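Membrane protein (Acinetobacter baumannii AB307-0294, PDB 5DL5) forms a beta-barrel channel of the OprD porin family in the outer membrane and probably admits small molecules, antibiotics among them. Local coordinates at residues K273-S281 and L293-Y304; D201-G209 and Y220-P228. All coordinates share one frame; numbering follows the deposited sequence.

Contact 1 (K273-S281 and L293-Y304); sequences KTNNIWAIS and LAYQQNTGNVGY
N276 and T299, W278 and Q297, and I280 and Y295 form the hydrogen-bonded pairs of this antiparallel hairpin, each joined by two backbone bonds, from T299 N to N276 O (2.8 Å) at one end to Y295 N to I280 O at the other. Beyond the paired part the chain turns away, and side-chain amides take over most of the bonding. N301 OD1 accepts T274 N at 3.0 Å, nearly in line with its C=O bond. With CG anti to the backbone N (chi1 177°), N275 sends ND2 to two acceptors in its own amide plane, V302 O at 2.9 Å and N298 OD1 at 3.1 Å, spending one N-H on the turning chain and one on the paired strand. Apolar and aromatic contacts divide between the faces. I277 CG2 sits over the Y304 ring in a CH-pi contact, 4.1 Å from its centroid. On the W278 face, CH2 of the indole reaches the edge of the Y295 ring, while Q297 CB lies over one indole face; Y295 OH in turn donates to Q297 OE1 at 2.6 Å. Strand 233-246 continues the barrel wall beyond 273-281, and strand 332-341 lies beyond 293-300; Y304 stacks on Y242 of the former.

Contact 2 (D201-G209 and Y220-P228); sequences DNLNASYYG and YANVNFKQP
Y208 and Y220 run side by side in the same direction from a hydrogen-bonded pair of this antiparallel hairpin, with Y220 CD2 at the edge of the Y208 ring, 4.0 Å from Y208 CD1. Their first torsions differ: CG of Y220 is anti to the backbone N (chi1 169°), whereas that of Y208 lies beside it (chi1 -70°), and the rings splay apart beyond this one touch. Further along the same face, N204 and N224 also point the same way, their amide planes within 3° of parallel, and N204 OD1 rests against N224 CB at 3.7 Å. Between these two pairs S206 OG lies near Y220 CE2, at the edge of that ring. A water joins S206 OG (3.1 Å) to N222 OD1, to which it donates at 2.7 Å; its bond to N204 OD1 is weak. The other face is mostly apolar. L203 crosses V223 obliquely, CD1 touching CG2 at 3.9 Å, L203 CB meets the edge of the F225 ring at CD1, and the Y207 ring turns its edge to Y220 O, with CD1 3.3 Å away. N222 and N224 both give their ND2 to D238 on strand 233-246, N222 also to S240. The chemistry thus alternates along each strand, polar and hydrated on the N204 face, largely apolar on the L203 face, consistent with a barrel wall between a watery channel and lipid.

Contacts 1 and 2 are two hairpins of the same barrel wall, contact 2 closing before contact 1 opens along the chain. Their centres lie about 18 Å apart and their nearest atoms about 6 Å apart, without touching. Strand 233-246 fills the interval, pairing with 216-229 on one side and 273-286 on the other. It also carries residues that serve both: Y242 stacks on Y304 of contact 1 and meets the Y220 ring of contact 2, while D238 binds the N222 and N224 amides and pairs through its backbone with S281. A bound C8E detergent molecule lies about 12 Å from the Y304 side chain.

Contact 1 (K273-S281 and L293-Y304)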
loop_
_atom_site.group_PDB
_atom_site.type_symbol
_atom_site.label_atom_id
_atom_site.label_comp_id
_atom_site.label_asym_id
_atom_site.label_seq_id
_atom_site.Cartn_x
_atom_site.Cartn_y
_atom_site.Cartn_z
ATOM N N LYS A 273 -4.739 -19.581 -11.852
ATOM C CA LYS A 273 -5.957 -18.762 -11.780
ATOM C C LYS A 273 -5.522 -17.368 -12.210
ATOM O O LYS A 273 -4.357 -16.996 -12.003
ATOM C CB LYS A 273 -6.500 -18.780 -10.353
ATOM C CG LYS A 273 -7.006 -20.109 -9.801
ATOM C CD LYS A 273 -8.257 -20.680 -10.528
ATOM C CE LYS A 273 -8.520 -22.103 -10.049
ATOM N NZ LYS A 273 -9.719 -22.647 -10.695
ATOM N N THR A 274 -6.423 -16.672 -12.881
ATOM C CA THR A 274 -6.162 -15.397 -13.478
ATOM C C THR A 274 -7.184 -14.396 -13.030
ATOM O O THR A 274 -8.390 -14.693 -12.999
ATOM C CB THR A 274 -6.204 -15.562 -15.013
ATOM O OG1 THR A 274 -5.028 -16.246 -15.397
ATOM C CG2 THR A 274 -6.111 -14.163 -15.770
ATOM N N ASN A 275 -6.702 -13.198 -12.745
ATOM C CA ASN A 275 -7.530 -12.039 -12.361
ATOM C C ASN A 275 -7.130 -10.949 -13.287
ATOM O O ASN A 275 -5.930 -10.748 -13.508
ATOM C CB ASN A 275 -7.156 -11.516 -10.997
ATOM C CG ASN A 275 -7.925 -10.286 -10.577
ATOM O OD1 ASN A 275 -7.357 -9.165 -10.559
ATOM N ND2 ASN A 275 -9.233 -10.468 -10.240
ATOM N N ASN A 276 -8.098 -10.239 -13.812
ATOM C CA ASN A 276 -7.911 -8.840 -14.266
ATOM C C ASN A 276 -8.787 -7.889 -13.394
ATOM O O ASN A 276 -9.955 -8.152 -13.143
ATOM C CB ASN A 276 -8.321 -8.656 -15.731
ATOM C CG ASN A 276 -7.514 -9.547 -16.641
ATOM O OD1 ASN A 276 -6.349 -9.327 -16.834
ATOM N ND2 ASN A 276 -8.071 -10.607 -17.064
ATOM N N ILE A 277 -8.195 -6.817 -12.923
ATOM C CA ILE A 277 -8.903 -5.764 -12.169
ATOM C C ILE A 277 -8.485 -4.457 -12.817
ATOM O O ILE A 277 -7.315 -4.155 -13.031
ATOM C CB ILE A 277 -8.707 -5.858 -10.667
ATOM C CG1 ILE A 277 -9.616 -4.834 -9.951
ATOM C CG2 ILE A 277 -7.240 -5.751 -10.308
ATOM C CD1 ILE A 277 -9.607 -4.988 -8.445
ATOM N N TRP A 278 -9.481 -3.644 -13.103
ATOM C CA TRP A 278 -9.266 -2.303 -13.653
ATOM C C TRP A 278 -10.262 -1.280 -13.062
ATOM O O TRP A 278 -11.257 -1.671 -12.517
ATOM C CB TRP A 278 -9.282 -2.330 -15.171
ATOM C CG TRP A 278 -10.536 -2.731 -15.746
ATOM C CD1 TRP A 278 -10.939 -4.019 -16.036
ATOM C CD2 TRP A 278 -11.653 -1.868 -16.084
ATOM N NE1 TRP A 278 -12.243 -3.975 -16.474
ATOM C CE2 TRP A 278 -12.725 -2.711 -16.484
ATOM C CE3 TRP A 278 -11.872 -0.501 -16.005
ATOM C CZ2 TRP A 278 -13.941 -2.225 -16.945
ATOM C CZ3 TRP A 278 -13.169 -0.007 -16.380
ATOM C CH2 TRP A 278 -14.160 -0.906 -16.875
ATOM N N ALA A 279 -9.972 0.004 -13.235
ATOM C CA ALA A 279 -10.735 1.051 -12.666
ATOM C C ALA A 279 -10.543 2.308 -13.437
ATOM O O ALA A 279 -9.478 2.510 -14.002
ATOM C CB ALA A 279 -10.386 1.277 -11.226
ATOM N N ILE A 280 -11.635 3.061 -13.571
ATOM C CA ILE A 280 -11.618 4.388 -14.143
ATOM C C ILE A 280 -12.168 5.372 -13.121
ATOM O O ILE A 280 -13.154 5.002 -12.432
ATOM C CB ILE A 280 -12.440 4.468 -15.440
ATOM C CG1 ILE A 280 -13.884 3.916 -15.222
ATOM C CG2 ILE A 280 -11.746 3.639 -16.485
ATOM C CD1 ILE A 280 -14.867 4.143 -16.351
ATOM N N SER A 281 -11.550 6.565 -13.033
ATOM C CA SER A 281 -11.970 7.572 -12.079
ATOM C C SER A 281 -11.963 8.890 -12.753
ATOM O O SER A 281 -11.212 9.081 -13.723
ATOM C CB SER A 281 -11.105 7.509 -10.786
ATOM O OG SER A 281 -9.924 8.171 -11.089
ATOM N N LEU A 293 -15.824 10.260 -8.971
ATOM C CA LEU A 293 -16.640 9.077 -9.267
ATOM C C LEU A 293 -15.658 8.015 -9.783
ATOM O O LEU A 293 -14.758 8.352 -10.579
ATOM C CB LEU A 293 -17.762 9.278 -10.327
ATOM C CG LEU A 293 -18.842 10.294 -10.008
ATOM C CD1 LEU A 293 -19.768 10.577 -11.194
ATOM C CD2 LEU A 293 -19.588 9.947 -8.688
ATOM N N ALA A 294 -15.805 6.776 -9.321
ATOM C CA ALA A 294 -14.911 5.732 -9.839
ATOM C C ALA A 294 -15.676 4.450 -9.987
ATOM O O ALA A 294 -16.584 4.171 -9.193
ATOM C CB ALA A 294 -13.740 5.539 -8.928
ATOM N N TYR A 295 -15.263 3.651 -10.966
ATOM C CA TYR A 295 -15.799 2.308 -11.213
ATOM C C TYR A 295 -14.644 1.361 -11.341
ATOM O O TYR A 295 -13.634 1.730 -11.921
ATOM C CB TYR A 295 -16.615 2.338 -12.550
ATOM C CG TYR A 295 -17.093 1.006 -12.976
ATOM C CD1 TYR A 295 -18.269 0.442 -12.423
ATOM C CD2 TYR A 295 -16.379 0.262 -13.905
ATOM C CE1 TYR A 295 -18.673 -0.860 -12.779
ATOM C CE2 TYR A 295 -16.759 -1.023 -14.283
ATOM C CZ TYR A 295 -17.960 -1.562 -13.737
ATOM O OH TYR A 295 -18.358 -2.856 -14.105
ATOM N N GLN A 296 -14.812 0.131 -10.802
ATOM C CA GLN A 296 -13.768 -0.831 -10.693
ATOM C C GLN A 296 -14.378 -2.178 -10.976
ATOM O O GLN A 296 -15.480 -2.484 -10.546
ATOM C CB GLN A 296 -13.197 -0.764 -9.267
ATOM C CG GLN A 296 -12.025 -1.609 -8.966
ATOM C CD GLN A 296 -11.375 -1.204 -7.611
ATOM O OE1 GLN A 296 -10.824 -0.124 -7.511
ATOM N NE2 GLN A 296 -11.469 -2.040 -6.631
ATOM N N GLN A 297 -13.683 -3.043 -11.712
ATOM C CA GLN A 297 -14.289 -4.368 -11.982
ATOM C C GLN A 297 -13.209 -5.438 -12.065
ATOM O O GLN A 297 -12.088 -5.196 -12.569
ATOM C CB GLN A 297 -15.005 -4.241 -13.326
ATOM C CG GLN A 297 -15.332 -5.541 -14.000
ATOM C CD GLN A 297 -16.276 -5.384 -15.212
ATOM O OE1 GLN A 297 -16.797 -4.287 -15.530
ATOM N NE2 GLN A 297 -16.693 -6.556 -15.739
ATOM N N ASN A 298 -13.533 -6.598 -11.549
ATOM C CA ASN A 298 -12.703 -7.777 -11.631
ATOM C C ASN A 298 -13.251 -8.753 -12.660
ATOM O O ASN A 298 -14.481 -8.909 -12.704
ATOM C CB ASN A 298 -12.773 -8.545 -10.295
ATOM C CG ASN A 298 -12.063 -7.844 -9.166
ATOM O OD1 ASN A 298 -10.880 -8.201 -8.836
ATOM N ND2 ASN A 298 -12.774 -6.822 -8.527
ATOM N N THR A 299 -12.386 -9.404 -13.442
ATOM C CA THR A 299 -12.826 -10.531 -14.280
ATOM C C THR A 299 -11.763 -11.675 -14.070
ATOM O O THR A 299 -10.678 -11.473 -13.422
ATOM C CB THR A 299 -12.873 -10.135 -15.764
ATOM O OG1 THR A 299 -11.625 -9.614 -16.160
ATOM C CG2 THR A 299 -13.791 -9.043 -16.003
ATOM N N GLY A 300 -12.067 -12.833 -14.609
ATOM C CA GLY A 300 -11.311 -14.069 -14.466
ATOM C C GLY A 300 -11.857 -15.009 -13.403
ATOM O O GLY A 300 -12.906 -14.756 -12.827
ATOM N N ASN A 301 -11.128 -16.055 -13.076
ATOM C CA ASN A 301 -11.589 -17.024 -12.137
ATOM C C ASN A 301 -11.005 -16.882 -10.691
ATOM O O ASN A 301 -11.002 -17.847 -9.895
ATOM C CB ASN A 301 -11.473 -18.450 -12.701
ATOM C CG ASN A 301 -10.052 -18.789 -13.075
ATOM O OD1 ASN A 301 -9.094 -18.005 -12.835
ATOM N ND2 ASN A 301 -9.901 -19.893 -13.722
ATOM N N VAL A 302 -10.553 -15.686 -10.337
ATOM C CA VAL A 302 -10.180 -15.387 -8.998
ATOM C C VAL A 302 -10.340 -13.941 -8.873
ATOM O O VAL A 302 -10.193 -13.202 -9.864
ATOM C CB VAL A 302 -8.702 -15.932 -8.662
ATOM C CG1 VAL A 302 -7.623 -15.218 -9.474
ATOM C CG2 VAL A 302 -8.341 -15.827 -7.202
ATOM N N GLY A 303 -10.558 -13.479 -7.634
ATOM C CA GLY A 303 -10.380 -12.074 -7.307
ATOM C C GLY A 303 -8.933 -11.590 -7.263
ATOM O O GLY A 303 -8.020 -12.331 -7.572
ATOM N N TYR A 304 -8.759 -10.316 -6.968
ATOM C CA TYR A 304 -7.455 -9.659 -6.842
ATOM C C TYR A 304 -6.885 -9.993 -5.436
ATOM O O TYR A 304 -6.910 -9.159 -4.519
ATOM C CB TYR A 304 -7.492 -8.198 -7.226
ATOM C CG TYR A 304 -6.129 -7.566 -7.245
ATOM C CD1 TYR A 304 -5.132 -8.091 -8.058
ATOM C CD2 TYR A 304 -5.751 -6.513 -6.388
ATOM C CE1 TYR A 304 -3.857 -7.596 -8.033
ATOM C CE2 TYR A 304 -4.474 -5.941 -6.439
ATOM C CZ TYR A 304 -3.495 -6.530 -7.194
ATOM O OH TYR A 304 -2.155 -6.150 -7.231
#

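Contact 2 (D201-G209 and Y220-P228)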
loop_
_atom_site.group_PDB
_atom_site.type_symbol
_atom_site.label_atom_id
_atom_site.label_comp_id
_atom_site.label_asym_id
_atom_site.label_seq_id
_atom_site.Cartn_x
_atom_site.Cartn_y
_atom_site.Cartn_z
ATOM N N ASP A 201 2.761 18.338 -18.553
ATOM C CA ASP A 201 2.347 18.472 -17.144
ATOM C C ASP A 201 0.936 17.937 -16.910
ATOM O O ASP A 201 0.637 17.665 -15.808
ATOM C CB ASP A 201 2.630 19.874 -16.543
ATOM C CG ASP A 201 2.168 20.898 -17.365
ATOM O OD1 ASP A 201 1.273 20.511 -18.096
ATOM O OD2 ASP A 201 2.698 22.041 -17.360
ATOM N N ASN A 202 0.115 17.726 -17.932
ATOM C CA ASN A 202 -1.177 17.154 -17.720
ATOM C C ASN A 202 -1.276 15.604 -17.818
ATOM O O ASN A 202 -2.285 15.051 -17.402
ATOM C CB ASN A 202 -2.121 17.727 -18.678
ATOM C CG ASN A 202 -2.370 19.208 -18.446
ATOM O OD1 ASN A 202 -1.985 19.794 -17.441
ATOM N ND2 ASN A 202 -2.997 19.798 -19.386
ATOM N N LEU A 203 -0.305 14.947 -18.460
ATOM C CA LEU A 203 -0.410 13.526 -18.806
ATOM C C LEU A 203 0.805 12.672 -18.415
ATOM O O LEU A 203 1.999 13.042 -18.695
ATOM C CB LEU A 203 -0.667 13.402 -20.300
ATOM C CG LEU A 203 -0.626 12.041 -20.959
ATOM C CD1 LEU A 203 -1.865 11.300 -20.596
ATOM C CD2 LEU A 203 -0.401 12.075 -22.490
ATOM N N ASN A 204 0.525 11.585 -17.690
ATOM C CA ASN A 204 1.540 10.618 -17.490
ATOM C C ASN A 204 1.013 9.208 -17.459
ATOM O O ASN A 204 -0.191 8.963 -17.377
ATOM C CB ASN A 204 2.279 10.957 -16.267
ATOM C CG ASN A 204 1.401 11.056 -15.127
ATOM O OD1 ASN A 204 0.926 10.078 -14.703
ATOM N ND2 ASN A 204 1.158 12.250 -14.636
ATOM N N ALA A 205 1.923 8.276 -17.611
ATOM C CA ALA A 205 1.562 6.890 -17.721
ATOM C C ALA A 205 2.672 6.000 -17.143
ATOM O O ALA A 205 3.821 6.460 -16.941
ATOM C CB ALA A 205 1.338 6.498 -19.149
ATOM N N SER A 206 2.279 4.789 -16.800
ATOM C CA SER A 206 3.225 3.759 -16.275
ATOM C C SER A 206 2.851 2.353 -16.512
ATOM O O SER A 206 1.722 2.047 -16.748
ATOM C CB SER A 206 3.503 4.007 -14.863
ATOM O OG SER A 206 2.433 3.821 -14.081
ATOM N N TYR A 207 3.845 1.473 -16.535
ATOM C CA TYR A 207 3.655 0.064 -16.830
ATOM C C TYR A 207 4.778 -0.669 -16.068
ATOM O O TYR A 207 5.978 -0.297 -16.166
ATOM C CB TYR A 207 3.804 -0.059 -18.361
ATOM C CG TYR A 207 3.579 -1.357 -19.004
ATOM C CD1 TYR A 207 2.636 -2.250 -18.499
ATOM C CD2 TYR A 207 4.169 -1.647 -20.229
ATOM C CE1 TYR A 207 2.401 -3.454 -19.083
ATOM C CE2 TYR A 207 3.894 -2.849 -20.902
ATOM C CZ TYR A 207 2.989 -3.733 -20.335
ATOM O OH TYR A 207 2.693 -4.940 -20.899
ATOM N N TYR A 208 4.378 -1.609 -15.250
ATOM C CA TYR A 208 5.304 -2.349 -14.405
ATOM C C TYR A 208 4.948 -3.840 -14.503
ATOM O O TYR A 208 3.810 -4.194 -14.732
ATOM C CB TYR A 208 5.139 -1.923 -12.918
ATOM C CG TYR A 208 5.611 -0.573 -12.588
ATOM C CD1 TYR A 208 4.764 0.501 -12.682
ATOM C CD2 TYR A 208 6.913 -0.356 -12.207
ATOM C CE1 TYR A 208 5.209 1.811 -12.420
ATOM C CE2 TYR A 208 7.409 0.930 -11.920
ATOM C CZ TYR A 208 6.521 2.003 -12.026
ATOM O OH TYR A 208 6.912 3.285 -11.789
ATOM N N GLY A 209 5.933 -4.671 -14.261
ATOM C CA GLY A 209 5.843 -6.115 -14.255
ATOM C C GLY A 209 6.483 -6.720 -13.004
ATOM O O GLY A 209 7.507 -6.177 -12.457
ATOM N N TYR A 220 0.960 -4.167 -14.252
ATOM C CA TYR A 220 0.162 -2.991 -13.846
ATOM C C TYR A 220 0.391 -1.968 -14.953
ATOM O O TYR A 220 1.506 -1.805 -15.453
ATOM C CB TYR A 220 0.649 -2.400 -12.528
ATOM C CG TYR A 220 0.070 -1.034 -12.123
ATOM C CD1 TYR A 220 -1.151 -0.937 -11.463
ATOM C CD2 TYR A 220 0.755 0.110 -12.398
ATOM C CE1 TYR A 220 -1.662 0.257 -11.099
ATOM C CE2 TYR A 220 0.203 1.343 -12.081
ATOM C CZ TYR A 220 -0.944 1.377 -11.362
ATOM O OH TYR A 220 -1.495 2.542 -10.995
ATOM N N ALA A 221 -0.660 -1.237 -15.295
ATOM C CA ALA A 221 -0.565 -0.076 -16.188
ATOM C C ALA A 221 -1.407 1.066 -15.584
ATOM O O ALA A 221 -2.447 0.825 -14.979
ATOM C CB ALA A 221 -1.172 -0.455 -17.572
ATOM N N ASN A 222 -1.018 2.298 -15.860
ATOM C CA ASN A 222 -1.803 3.472 -15.451
ATOM C C ASN A 222 -1.633 4.559 -16.502
ATOM O O ASN A 222 -0.559 4.740 -17.118
ATOM C CB ASN A 222 -1.351 3.991 -14.092
ATOM C CG ASN A 222 -1.953 5.354 -13.726
ATOM O OD1 ASN A 222 -1.343 6.372 -13.916
ATOM N ND2 ASN A 222 -3.117 5.349 -13.159
ATOM N N VAL A 223 -2.723 5.285 -16.685
ATOM C CA VAL A 223 -2.681 6.570 -17.375
ATOM C C VAL A 223 -3.511 7.593 -16.561
ATOM O O VAL A 223 -4.613 7.269 -16.058
ATOM C CB VAL A 223 -3.035 6.400 -18.844
ATOM C CG1 VAL A 223 -4.481 5.961 -19.044
ATOM C CG2 VAL A 223 -2.938 7.755 -19.538
ATOM N N ASN A 224 -3.011 8.808 -16.501
ATOM C CA ASN A 224 -3.489 9.838 -15.684
ATOM C C ASN A 224 -3.417 11.131 -16.492
ATOM O O ASN A 224 -2.395 11.491 -17.035
ATOM C CB ASN A 224 -2.776 9.873 -14.296
ATOM C CG ASN A 224 -3.433 10.825 -13.363
ATOM O OD1 ASN A 224 -3.281 12.050 -13.486
ATOM N ND2 ASN A 224 -4.307 10.291 -12.494
ATOM N N PHE A 225 -4.592 11.770 -16.652
ATOM C CA PHE A 225 -4.761 12.929 -17.536
ATOM C C PHE A 225 -5.544 13.994 -16.744
ATOM O O PHE A 225 -6.648 13.757 -16.300
ATOM C CB PHE A 225 -5.465 12.622 -18.860
ATOM C CG PHE A 225 -5.626 13.856 -19.740
ATOM C CD1 PHE A 225 -4.522 14.530 -20.220
ATOM C CD2 PHE A 225 -6.845 14.377 -19.993
ATOM C CE1 PHE A 225 -4.645 15.712 -20.960
ATOM C CE2 PHE A 225 -6.993 15.556 -20.759
ATOM C CZ PHE A 225 -5.886 16.213 -21.222
ATOM N N LYS A 226 -4.895 15.123 -16.540
ATOM C CA LYS A 226 -5.482 16.273 -15.963
ATOM C C LYS A 226 -5.836 17.319 -16.987
ATOM O O LYS A 226 -4.975 17.810 -17.693
ATOM C CB LYS A 226 -4.520 16.912 -15.017
ATOM C CG LYS A 226 -5.119 18.193 -14.421
ATOM C CD LYS A 226 -4.186 18.695 -13.348
ATOM C CE LYS A 226 -4.627 20.069 -12.863
ATOM N NZ LYS A 226 -3.566 20.528 -11.914
ATOM N N GLN A 227 -7.091 17.754 -16.932
ATOM C CA GLN A 227 -7.678 18.660 -17.867
ATOM C C GLN A 227 -8.123 19.992 -17.189
ATOM O O GLN A 227 -9.121 20.047 -16.482
ATOM C CB GLN A 227 -8.815 17.887 -18.494
ATOM C CG GLN A 227 -8.925 18.147 -19.977
ATOM C CD GLN A 227 -9.581 19.401 -20.174
ATOM O OE1 GLN A 227 -10.464 19.684 -19.412
ATOM N NE2 GLN A 227 -9.130 20.213 -21.109
ATOM N N PRO A 228 -7.321 21.042 -17.337
ATOM C CA PRO A 228 -7.573 22.372 -16.771
ATOM C C PRO A 228 -8.904 22.920 -17.190
ATOM O O PRO A 228 -9.287 22.669 -18.326
ATOM C CB PRO A 228 -6.479 23.242 -17.419
ATOM C CG PRO A 228 -5.371 22.295 -17.663
ATOM C CD PRO A 228 -6.050 21.022 -18.080
HETATM O O HOH W 1 1.361 6.681 -14.267
#